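Alpha-1,2-mannosidase (Bacteroides thetaiotaomicron, PDB 2WW2) hydrolyses alpha-mannosidic linkages with inversion of the anomeric configuration, as a calcium-dependent glycoside hydrolase of family 92. Local coordinates at residues F7-M15 against Q104-Y112; Y54-R62 against K94-E105. One frame throughout, in Å; residues are numbered along the deposited sequence.

Contact 1 (F7-M15 against Q104-Y112). With NA (sodium ion), chain E.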
loop_
_atom_site.group_PDB
_atom_site.type_symbol
_atom_site.label_atom_id
_atom_site.label_comp_id
_atom_site.label_asym_id
_atom_site.label_seq_id
_atom_site.Cartn_x
_atom_site.Cartn_y
_atom_site.Cartn_z
ATOM N N PHE A 7 38.756 5.283 17.963
ATOM C CA PHE A 7 37.310 5.403 17.848
ATOM C C PHE A 7 36.869 6.432 16.810
ATOM O O PHE A 7 35.921 6.174 16.047
ATOM C CB PHE A 7 36.678 5.665 19.220
ATOM C CG PHE A 7 36.727 4.458 20.123
ATOM C CD1 PHE A 7 36.497 3.187 19.596
ATOM C CD2 PHE A 7 37.035 4.579 21.448
ATOM C CE1 PHE A 7 36.562 2.055 20.408
ATOM C CE2 PHE A 7 37.111 3.463 22.263
ATOM C CZ PHE A 7 36.870 2.204 21.745
ATOM N N VAL A 8 37.578 7.554 16.716
ATOM C CA VAL A 8 37.164 8.606 15.755
ATOM C C VAL A 8 37.365 8.131 14.314
ATOM O O VAL A 8 36.695 8.610 13.409
ATOM C CB VAL A 8 37.886 9.967 16.007
ATOM C CG1 VAL A 8 39.338 9.881 15.533
ATOM C CG2 VAL A 8 37.162 11.115 15.301
ATOM N N ASP A 9 38.267 7.169 14.103
ATOM C CA ASP A 9 38.502 6.601 12.760
ATOM C C ASP A 9 37.273 5.856 12.223
ATOM O O ASP A 9 37.147 5.635 11.013
ATOM C CB ASP A 9 39.714 5.643 12.750
ATOM C CG ASP A 9 41.024 6.355 13.045
ATOM O OD1 ASP A 9 41.147 7.527 12.646
ATOM O OD2 ASP A 9 41.931 5.747 13.659
ATOM N N TYR A 10 36.372 5.461 13.112
ATOM C CA TYR A 10 35.149 4.787 12.690
ATOM C C TYR A 10 34.054 5.773 12.242
ATOM O O TYR A 10 33.052 5.371 11.644
ATOM C CB TYR A 10 34.618 3.907 13.822
ATOM C CG TYR A 10 35.496 2.704 14.082
ATOM C CD1 TYR A 10 35.653 1.707 13.102
ATOM C CD2 TYR A 10 36.153 2.553 15.287
ATOM C CE1 TYR A 10 36.453 0.582 13.331
ATOM C CE2 TYR A 10 36.983 1.426 15.521
ATOM C CZ TYR A 10 37.110 0.459 14.531
ATOM O OH TYR A 10 37.902 -0.642 14.738
ATOM N N VAL A 11 34.245 7.062 12.513
ATOM C CA VAL A 11 33.163 8.026 12.297
ATOM C C VAL A 11 33.036 8.423 10.827
ATOM O O VAL A 11 34.010 8.868 10.226
ATOM C CB VAL A 11 33.340 9.304 13.145
ATOM C CG1 VAL A 11 32.266 10.364 12.791
ATOM C CG2 VAL A 11 33.284 8.955 14.632
ATOM N N ASN A 12 31.824 8.305 10.278
ATOM C CA ASN A 12 31.534 8.817 8.941
ATOM C C ASN A 12 30.521 9.939 9.055
ATOM O O ASN A 12 29.340 9.669 9.256
ATOM C CB ASN A 12 30.951 7.712 8.051
ATOM C CG ASN A 12 30.595 8.226 6.663
ATOM O OD1 ASN A 12 31.014 9.326 6.274
ATOM N ND2 ASN A 12 29.848 7.444 5.914
ATOM N N PRO A 13 30.974 11.202 8.944
ATOM C CA PRO A 13 30.073 12.358 9.071
ATOM C C PRO A 13 29.082 12.418 7.911
ATOM O O PRO A 13 28.116 13.172 7.962
ATOM C CB PRO A 13 31.018 13.558 9.012
ATOM C CG PRO A 13 32.389 13.007 9.402
ATOM C CD PRO A 13 32.371 11.615 8.760
ATOM N N LEU A 14 29.319 11.628 6.868
ATOM C CA LEU A 14 28.350 11.555 5.763
ATOM C C LEU A 14 27.326 10.431 5.903
ATOM O O LEU A 14 26.506 10.221 4.995
ATOM C CB LEU A 14 29.085 11.382 4.448
ATOM C CG LEU A 14 29.847 12.624 4.026
ATOM C CD1 LEU A 14 30.740 12.326 2.819
ATOM C CD2 LEU A 14 28.863 13.765 3.728
ATOM N N MET A 15 27.362 9.703 7.016
ATOM C CA MET A 15 26.387 8.638 7.232
ATOM C C MET A 15 24.982 9.192 7.126
ATOM O O MET A 15 24.652 10.157 7.806
ATOM C CB MET A 15 26.549 7.995 8.605
ATOM C CG MET A 15 25.416 7.029 8.946
ATOM S SD MET A 15 25.623 6.172 10.511
ATOM C CE MET A 15 23.964 5.558 10.814
ATOM N N GLN A 104 37.774 12.531 -4.307
ATOM C CA GLN A 104 38.835 13.360 -3.739
ATOM C C GLN A 104 38.321 14.160 -2.549
ATOM O O GLN A 104 38.749 15.282 -2.317
ATOM C CB GLN A 104 39.456 14.266 -4.808
ATOM C CG GLN A 104 40.458 13.512 -5.714
ATOM C CD GLN A 104 41.761 13.198 -4.964
ATOM O OE1 GLN A 104 42.048 13.795 -3.913
ATOM N NE2 GLN A 104 42.539 12.282 -5.494
ATOM N N GLU A 105 37.420 13.554 -1.783
ATOM C CA GLU A 105 36.846 14.188 -0.604
ATOM C C GLU A 105 36.998 13.253 0.598
ATOM O O GLU A 105 36.728 12.064 0.504
ATOM C CB GLU A 105 35.360 14.450 -0.846
ATOM C CG GLU A 105 34.592 14.983 0.365
ATOM C CD GLU A 105 33.080 14.909 0.174
ATOM O OE1 GLU A 105 32.578 13.816 -0.194
ATOM O OE2 GLU A 105 32.399 15.940 0.375
ATOM N N LYS A 106 37.425 13.794 1.726
ATOM C CA LYS A 106 37.674 12.987 2.893
ATOM C C LYS A 106 37.095 13.753 4.084
ATOM O O LYS A 106 37.718 14.678 4.600
ATOM C CB LYS A 106 39.173 12.842 3.040
ATOM C CG LYS A 106 39.634 11.561 3.582
ATOM C CD LYS A 106 39.280 11.533 5.017
ATOM N N ALA A 107 35.896 13.356 4.497
ATOM C CA ALA A 107 35.179 14.004 5.584
ATOM C C ALA A 107 35.342 13.224 6.891
ATOM O O ALA A 107 35.011 12.033 6.943
ATOM C CB ALA A 107 33.673 14.110 5.220
ATOM N N THR A 108 35.861 13.887 7.928
ATOM C CA THR A 108 35.985 13.316 9.277
ATOM C C THR A 108 35.578 14.433 10.230
ATOM O O THR A 108 35.458 15.586 9.804
ATOM C CB THR A 108 37.436 12.909 9.632
ATOM O OG1 THR A 108 38.234 14.072 9.886
ATOM C CG2 THR A 108 38.080 12.098 8.524
ATOM N N PRO A 109 35.329 14.100 11.511
ATOM C CA PRO A 109 34.908 15.131 12.463
ATOM C C PRO A 109 36.001 16.154 12.747
ATOM O O PRO A 109 35.688 17.266 13.165
ATOM C CB PRO A 109 34.626 14.333 13.750
ATOM C CG PRO A 109 34.310 12.948 13.262
ATOM C CD PRO A 109 35.193 12.740 12.063
ATOM N N TYR A 110 37.270 15.759 12.570
ATOM C CA TYR A 110 38.402 16.570 12.993
ATOM C C TYR A 110 39.093 17.260 11.807
ATOM O O TYR A 110 40.029 18.016 11.997
ATOM C CB TYR A 110 39.427 15.696 13.762
ATOM C CG TYR A 110 39.930 14.539 12.938
ATOM C CD1 TYR A 110 41.024 14.694 12.084
ATOM C CD2 TYR A 110 39.310 13.293 12.996
ATOM C CE1 TYR A 110 41.477 13.626 11.304
ATOM C CE2 TYR A 110 39.748 12.237 12.222
ATOM C CZ TYR A 110 40.835 12.399 11.388
ATOM O OH TYR A 110 41.258 11.327 10.607
ATOM N N ASN A 111 38.618 16.984 10.593
ATOM C CA ASN A 111 39.176 17.555 9.382
ATOM C C ASN A 111 38.338 17.187 8.159
ATOM O O ASN A 111 38.005 16.036 7.948
ATOM C CB ASN A 111 40.623 17.050 9.147
ATOM C CG ASN A 111 41.300 17.755 7.977
ATOM O OD1 ASN A 111 41.849 18.853 8.132
ATOM N ND2 ASN A 111 41.274 17.132 6.810
ATOM N N TYR A 112 38.020 18.178 7.339
ATOM C CA TYR A 112 37.437 17.938 6.037
ATOM C C TYR A 112 38.433 18.384 4.971
ATOM O O TYR A 112 38.928 19.519 5.008
ATOM C CB TYR A 112 36.129 18.728 5.898
ATOM C CG TYR A 112 35.478 18.568 4.530
ATOM C CD1 TYR A 112 34.497 17.602 4.307
ATOM C CD2 TYR A 112 35.856 19.379 3.463
ATOM C CE1 TYR A 112 33.899 17.445 3.040
ATOM C CE2 TYR A 112 35.258 19.246 2.197
ATOM C CZ TYR A 112 34.284 18.287 2.001
ATOM O OH TYR A 112 33.716 18.157 0.761
HETATM NA NA NA E . 35.542 10.380 -0.524
HETATM O O HOH W 1 40.229 9.152 10.852
HETATM O O HOH W 2 33.588 11.395 0.462
HETATM O O HOH W 3 35.786 9.039 1.511
HETATM O O HOH W 4 37.581 9.361 -1.239
HETATM O O HOH W 5 33.878 8.699 -1.389
#
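Glu105 meets Leu14 where the N-terminal loop 7-15 packs on the hairpin formed by strands 98-108 and 111-116, in the beta-rich N-terminal domain of a family 92 glycosidase. CD1 of Leu14 lies 3.8 Å from OE1 of Glu105. The Glu105 side chain runs extended, with CG anti to the backbone N (chi1 174°), and this carries the carboxylate out to Leu14 and Tyr112. Its OE2 accepts from Tyr112 OH at 2.6 Å on the anti lone pair, within the same hairpin. Its OE1 takes a bond from a water that also binds the sodium ion. The backbone O of Glu105 is itself a ligand of that sodium.

Two residues on, the methyl of Ala107 points at the loop and faces the same CD1 of Leu14. Its carbonyl O lies 3.2 Å from CD of Pro13. Leu14 and Pro13 sit in the type I turn from Asn12 to Met15. Asn12 OD1 accepts from Leu14 N from above the carbonyl plane, making an Asx turn.

Thr108 offers its backbone rather than its methyl: CG of Pro13 rests against its CA and C. Its OG1 bonds to Asn111 O in the carbonyl plane, which closes the hairpin bend, and the Tyr110 ring lies against OG1.

Pro109 is wedged between the valines and Pro13. Its CG is pressed tightly on CG1 of Val11, at 3.3 Å, and CG2 of Val8 slides past it. Trp267 of helix 256-271 also touches Val8 and Pro109.

The Tyr110 ring turns its edge to Val8, CD2 to CG2 at 3.8 Å. Asp9 belongs mainly to Glu6 and Arg264. A water also donates to Asp9 OD1, its O 2.6 Å from OD1; its link to Tyr110 OH is too short to be more than doubtful.

Contact 2 (Y54-R62 against K94-E105). With NA (sodium ion), chain E.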
loop_
_atom_site.group_PDB
_atom_site.type_symbol
_atom_site.label_atom_id
_atom_site.label_comp_id
_atom_site.label_asym_id
_atom_site.label_seq_id
_atom_site.Cartn_x
_atom_site.Cartn_y
_atom_site.Cartn_z
ATOM N N TYR A 54 24.511 21.252 2.194
ATOM C CA TYR A 54 25.382 20.287 1.538
ATOM C C TYR A 54 24.479 19.172 1.039
ATOM O O TYR A 54 23.804 18.520 1.833
ATOM C CB TYR A 54 26.445 19.738 2.517
ATOM C CG TYR A 54 27.339 18.633 1.946
ATOM C CD1 TYR A 54 28.582 18.931 1.387
ATOM C CD2 TYR A 54 26.937 17.292 1.983
ATOM C CE1 TYR A 54 29.409 17.916 0.865
ATOM C CE2 TYR A 54 27.757 16.271 1.464
ATOM C CZ TYR A 54 28.978 16.588 0.913
ATOM O OH TYR A 54 29.776 15.583 0.413
ATOM N N THR A 55 24.480 18.964 -0.279
ATOM C CA THR A 55 23.700 17.916 -0.913
ATOM C C THR A 55 24.681 16.952 -1.574
ATOM O O THR A 55 25.444 17.338 -2.465
ATOM C CB THR A 55 22.718 18.555 -1.928
ATOM O OG1 THR A 55 21.739 19.304 -1.196
ATOM C CG2 THR A 55 22.025 17.510 -2.804
ATOM N N TYR A 56 24.688 15.710 -1.099
ATOM C CA TYR A 56 25.672 14.735 -1.528
ATOM C C TYR A 56 25.679 14.542 -3.048
ATOM O O TYR A 56 26.737 14.335 -3.638
ATOM C CB TYR A 56 25.439 13.400 -0.825
ATOM C CG TYR A 56 26.527 12.399 -1.095
ATOM C CD1 TYR A 56 27.738 12.450 -0.401
ATOM C CD2 TYR A 56 26.361 11.414 -2.065
ATOM C CE1 TYR A 56 28.730 11.539 -0.653
ATOM C CE2 TYR A 56 27.355 10.496 -2.323
ATOM C CZ TYR A 56 28.541 10.561 -1.623
ATOM O OH TYR A 56 29.536 9.633 -1.893
ATOM N N THR A 57 24.518 14.627 -3.690
ATOM C CA THR A 57 24.461 14.407 -5.135
ATOM C C THR A 57 24.892 15.645 -5.952
ATOM O O THR A 57 24.988 15.574 -7.172
ATOM C CB THR A 57 23.055 13.951 -5.598
ATOM O OG1 THR A 57 22.081 14.869 -5.095
ATOM C CG2 THR A 57 22.734 12.536 -5.075
ATOM N N ASP A 58 25.128 16.780 -5.291
ATOM C CA ASP A 58 25.565 17.971 -6.015
ATOM C C ASP A 58 27.090 17.974 -6.086
ATOM O O ASP A 58 27.758 17.551 -5.142
ATOM C CB ASP A 58 24.973 19.254 -5.407
ATOM C CG ASP A 58 23.478 19.411 -5.746
ATOM O OD1 ASP A 58 23.022 18.857 -6.771
ATOM O OD2 ASP A 58 22.735 20.066 -5.009
ATOM N N SER A 59 27.635 18.376 -7.225
ATOM C CA SER A 59 29.062 18.218 -7.467
ATOM C C SER A 59 29.806 19.547 -7.618
ATOM O O SER A 59 30.939 19.575 -8.123
ATOM C CB SER A 59 29.263 17.364 -8.728
ATOM O OG SER A 59 28.689 18.020 -9.868
ATOM N N LEU A 60 29.168 20.638 -7.196
ATOM C CA LEU A 60 29.748 21.972 -7.326
ATOM C C LEU A 60 29.797 22.605 -5.940
ATOM O O LEU A 60 28.771 22.699 -5.263
ATOM C CB LEU A 60 28.909 22.845 -8.255
ATOM C CG LEU A 60 28.775 22.350 -9.714
ATOM C CD1 LEU A 60 27.761 23.214 -10.481
ATOM C CD2 LEU A 60 30.129 22.380 -10.408
ATOM N N MET A 61 30.984 23.021 -5.521
ATOM C CA MET A 61 31.135 23.603 -4.197
ATOM C C MET A 61 31.124 25.122 -4.261
ATOM O O MET A 61 31.666 25.711 -5.185
ATOM C CB MET A 61 32.429 23.125 -3.548
ATOM C CG MET A 61 32.487 23.477 -2.084
ATOM S SD MET A 61 31.649 22.253 -1.101
ATOM C CE MET A 61 32.721 20.807 -1.317
ATOM N N ARG A 62 30.487 25.763 -3.275
ATOM C CA ARG A 62 30.415 27.236 -3.239
ATOM C C ARG A 62 31.213 27.865 -2.099
ATOM O O ARG A 62 31.581 29.046 -2.170
ATOM C CB ARG A 62 28.971 27.724 -3.059
ATOM C CG ARG A 62 27.997 27.160 -4.058
ATOM C CD ARG A 62 26.650 27.854 -3.921
ATOM N NE ARG A 62 25.633 27.059 -4.593
ATOM C CZ ARG A 62 24.864 27.501 -5.574
ATOM N NH1 ARG A 62 24.981 28.753 -6.009
ATOM N NH2 ARG A 62 23.972 26.687 -6.108
ATOM N N LYS A 94 26.077 32.851 -5.994
ATOM C CA LYS A 94 25.367 32.364 -7.180
ATOM C C LYS A 94 26.327 31.949 -8.269
ATOM O O LYS A 94 25.963 31.166 -9.133
ATOM C CB LYS A 94 24.454 33.454 -7.742
ATOM C CG LYS A 94 23.405 33.955 -6.757
ATOM C CD LYS A 94 22.061 33.297 -7.005
ATOM C CE LYS A 94 20.946 34.036 -6.269
ATOM N NZ LYS A 94 19.665 33.267 -6.334
ATOM N N GLU A 95 27.545 32.484 -8.229
ATOM C CA GLU A 95 28.547 32.249 -9.260
ATOM C C GLU A 95 29.782 31.448 -8.814
ATOM O O GLU A 95 30.567 31.037 -9.668
ATOM C CB GLU A 95 29.039 33.580 -9.836
ATOM C CG GLU A 95 27.998 34.302 -10.639
ATOM C CD GLU A 95 28.621 35.384 -11.475
ATOM O OE1 GLU A 95 28.979 36.431 -10.902
ATOM O OE2 GLU A 95 28.775 35.173 -12.700
ATOM N N ARG A 96 29.976 31.264 -7.505
ATOM C CA ARG A 96 31.095 30.479 -6.993
ATOM C C ARG A 96 30.689 29.034 -6.998
ATOM O O ARG A 96 30.074 28.555 -6.041
ATOM C CB ARG A 96 31.468 30.831 -5.539
ATOM C CG ARG A 96 32.086 32.168 -5.337
ATOM C CD ARG A 96 32.631 32.345 -3.899
ATOM N NE ARG A 96 31.806 31.721 -2.872
ATOM C CZ ARG A 96 30.882 32.343 -2.139
ATOM N NH1 ARG A 96 30.622 33.648 -2.313
ATOM N NH2 ARG A 96 30.214 31.653 -1.222
ATOM N N LEU A 97 31.011 28.341 -8.069
ATOM C CA LEU A 97 30.594 26.964 -8.239
ATOM C C LEU A 97 31.790 26.210 -8.764
ATOM O O LEU A 97 32.122 26.342 -9.928
ATOM C CB LEU A 97 29.492 26.875 -9.297
ATOM C CG LEU A 97 28.058 27.285 -8.974
ATOM C CD1 LEU A 97 27.514 26.582 -7.759
ATOM C CD2 LEU A 97 27.970 28.790 -8.841
ATOM N N VAL A 98 32.434 25.410 -7.927
ATOM C CA VAL A 98 33.666 24.776 -8.336
ATOM C C VAL A 98 33.494 23.262 -8.276
ATOM O O VAL A 98 33.169 22.717 -7.212
ATOM C CB VAL A 98 34.828 25.187 -7.421
ATOM C CG1 VAL A 98 36.143 24.590 -7.945
ATOM C CG2 VAL A 98 34.912 26.711 -7.327
ATOM N N PRO A 99 33.703 22.585 -9.417
ATOM C CA PRO A 99 33.450 21.145 -9.475
ATOM C C PRO A 99 34.468 20.320 -8.670
ATOM O O PRO A 99 35.666 20.630 -8.672
ATOM C CB PRO A 99 33.524 20.801 -10.983
ATOM C CG PRO A 99 34.024 22.031 -11.688
ATOM C CD PRO A 99 34.021 23.195 -10.722
ATOM N N PHE A 100 33.972 19.275 -8.012
ATOM C CA PHE A 100 34.808 18.344 -7.243
ATOM C C PHE A 100 34.190 16.946 -7.309
ATOM O O PHE A 100 32.999 16.791 -7.600
ATOM C CB PHE A 100 34.936 18.791 -5.772
ATOM C CG PHE A 100 33.675 18.624 -4.970
ATOM C CD1 PHE A 100 33.515 17.524 -4.129
ATOM C CD2 PHE A 100 32.655 19.569 -5.045
ATOM C CE1 PHE A 100 32.337 17.343 -3.399
ATOM C CE2 PHE A 100 31.480 19.409 -4.320
ATOM C CZ PHE A 100 31.329 18.306 -3.473
ATOM N N SER A 101 35.000 15.938 -7.020
ATOM C CA SER A 101 34.532 14.552 -6.973
ATOM C C SER A 101 34.603 14.040 -5.548
ATOM O O SER A 101 35.551 14.366 -4.814
ATOM C CB SER A 101 35.435 13.688 -7.859
ATOM O OG SER A 101 35.154 12.326 -7.651
ATOM N N HIS A 102 33.604 13.256 -5.132
ATOM C CA HIS A 102 33.671 12.641 -3.809
ATOM C C HIS A 102 34.883 11.713 -3.714
ATOM O O HIS A 102 35.300 11.370 -2.622
ATOM C CB HIS A 102 32.385 11.865 -3.480
ATOM C CG HIS A 102 31.173 12.736 -3.323
ATOM N ND1 HIS A 102 31.041 13.653 -2.302
ATOM C CD2 HIS A 102 30.022 12.803 -4.038
ATOM C CE1 HIS A 102 29.877 14.267 -2.405
ATOM N NE2 HIS A 102 29.239 13.775 -3.454
ATOM N N GLN A 103 35.459 11.309 -4.848
ATOM C CA GLN A 103 36.645 10.439 -4.802
ATOM C C GLN A 103 37.836 11.200 -4.223
ATOM O O GLN A 103 38.802 10.596 -3.732
ATOM C CB GLN A 103 37.035 9.932 -6.193
ATOM C CG GLN A 103 36.239 8.750 -6.667
ATOM C CD GLN A 103 36.701 8.283 -8.028
ATOM O OE1 GLN A 103 36.415 8.923 -9.037
ATOM N NE2 GLN A 103 37.427 7.172 -8.064
ATOM N N GLN A 104 37.774 12.531 -4.307
ATOM C CA GLN A 104 38.835 13.360 -3.739
ATOM C C GLN A 104 38.321 14.160 -2.549
ATOM O O GLN A 104 38.749 15.282 -2.317
ATOM C CB GLN A 104 39.456 14.266 -4.808
ATOM C CG GLN A 104 40.458 13.512 -5.714
ATOM C CD GLN A 104 41.761 13.198 -4.964
ATOM O OE1 GLN A 104 42.048 13.795 -3.913
ATOM N NE2 GLN A 104 42.539 12.282 -5.494
ATOM N N GLU A 105 37.420 13.554 -1.783
ATOM C CA GLU A 105 36.846 14.188 -0.604
ATOM C C GLU A 105 36.998 13.253 0.598
ATOM O O GLU A 105 36.728 12.064 0.504
ATOM C CB GLU A 105 35.360 14.450 -0.846
ATOM C CG GLU A 105 34.592 14.983 0.365
ATOM C CD GLU A 105 33.080 14.909 0.174
ATOM O OE1 GLU A 105 32.578 13.816 -0.194
ATOM O OE2 GLU A 105 32.399 15.940 0.375
HETATM NA NA NA E . 35.542 10.380 -0.524
HETATM O O HOH W 6 23.443 29.232 -8.605
HETATM O O HOH W 4 37.581 9.361 -1.239
HETATM O O HOH W 2 33.588 11.395 0.462
HETATM O O HOH W 3 35.786 9.039 1.511
HETATM O O HOH W 5 33.878 8.699 -1.389
#
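His102 and Tyr56 form an offset stack, with ring centroids 3.8 Å apart and planes at 8°. CE1 of Tyr56 lies over the centre of the imidazole, and NE2 of His102 over the centre of the phenol ring. Tyr56 OH bonds to a methylpentanediol, probably from the crystallisation liquor. The second aromatic contact is Met61 with Phe100. In one of two deposited conformers of Met61, bends at chi2 and chi3 bring CE over the Phe100 face, 3.7 Å from the centroid, while SD stands obliquely to the ring.

Side-chain hydrogen bonds fix the imidazole at both nitrogens. NE2 donates to Tyr56 O at 2.6 Å, in the carbonyl plane and close to the ring plane. ND1 donates to Glu105 OE1, which it meets from above the carboxylate plane. Tyr54 OH donates to Glu105 OE2 on its syn lone pair, at 2.6 Å. Farther along, Arg96 grips Arg62 O side-on with NE and NH2, the oxygen lying close to the guanidinium plane. The shorter bond, from NE, is 2.8 Å long. Asp148 forms a salt bridge with Arg96 NH1.

Leu97 packs along Arg62. Its CD1 sits over the middle of the Arg62 guanidinium, 3.6 Å from CZ. Thr45 O accepts from Arg62 NE. The apolar pairs are made by Leu60: CB touches Leu97 CD1, and CD2 rests on the ring of Pro99.

Backbone bonds join the strands. Met61 and Val98 are a hydrogen-bonded antiparallel pair, with Met61 N to Val98 O at 2.8 Å. Leu60 and Pro99 are a non-hydrogen-bonded pair, and Phe100 N bonds to Ser59 O beyond them.

At the corner of strand 98-108, two overlapping type I turns bring the carbonyls of His102 and Glu105 together on one sodium ion. Four waters complete this backbone-and-water sodium site, set at the end of an antiparallel strand pair.

In the fold
Contact 2 is nested along the chain inside the loop closed by contact 1, and their centres lie about 17 Å apart. Both use strand 98-108. In the sheet this strand runs between strands 60-67 and 111-116, so contact 2 holds one of its flanks while contact 1 brings the N-terminal loop onto the hairpin with 111-116. Gln104 and Glu105 belong to both, and the sodium ion with its four waters lies at this junction. Leu14 also packs on Tyr54 and Tyr56, and Tyr112 on Met61. The N-terminal loop, the sodium-binding corner and the sheet thereby form continuous packing within the N-terminal family 92 region.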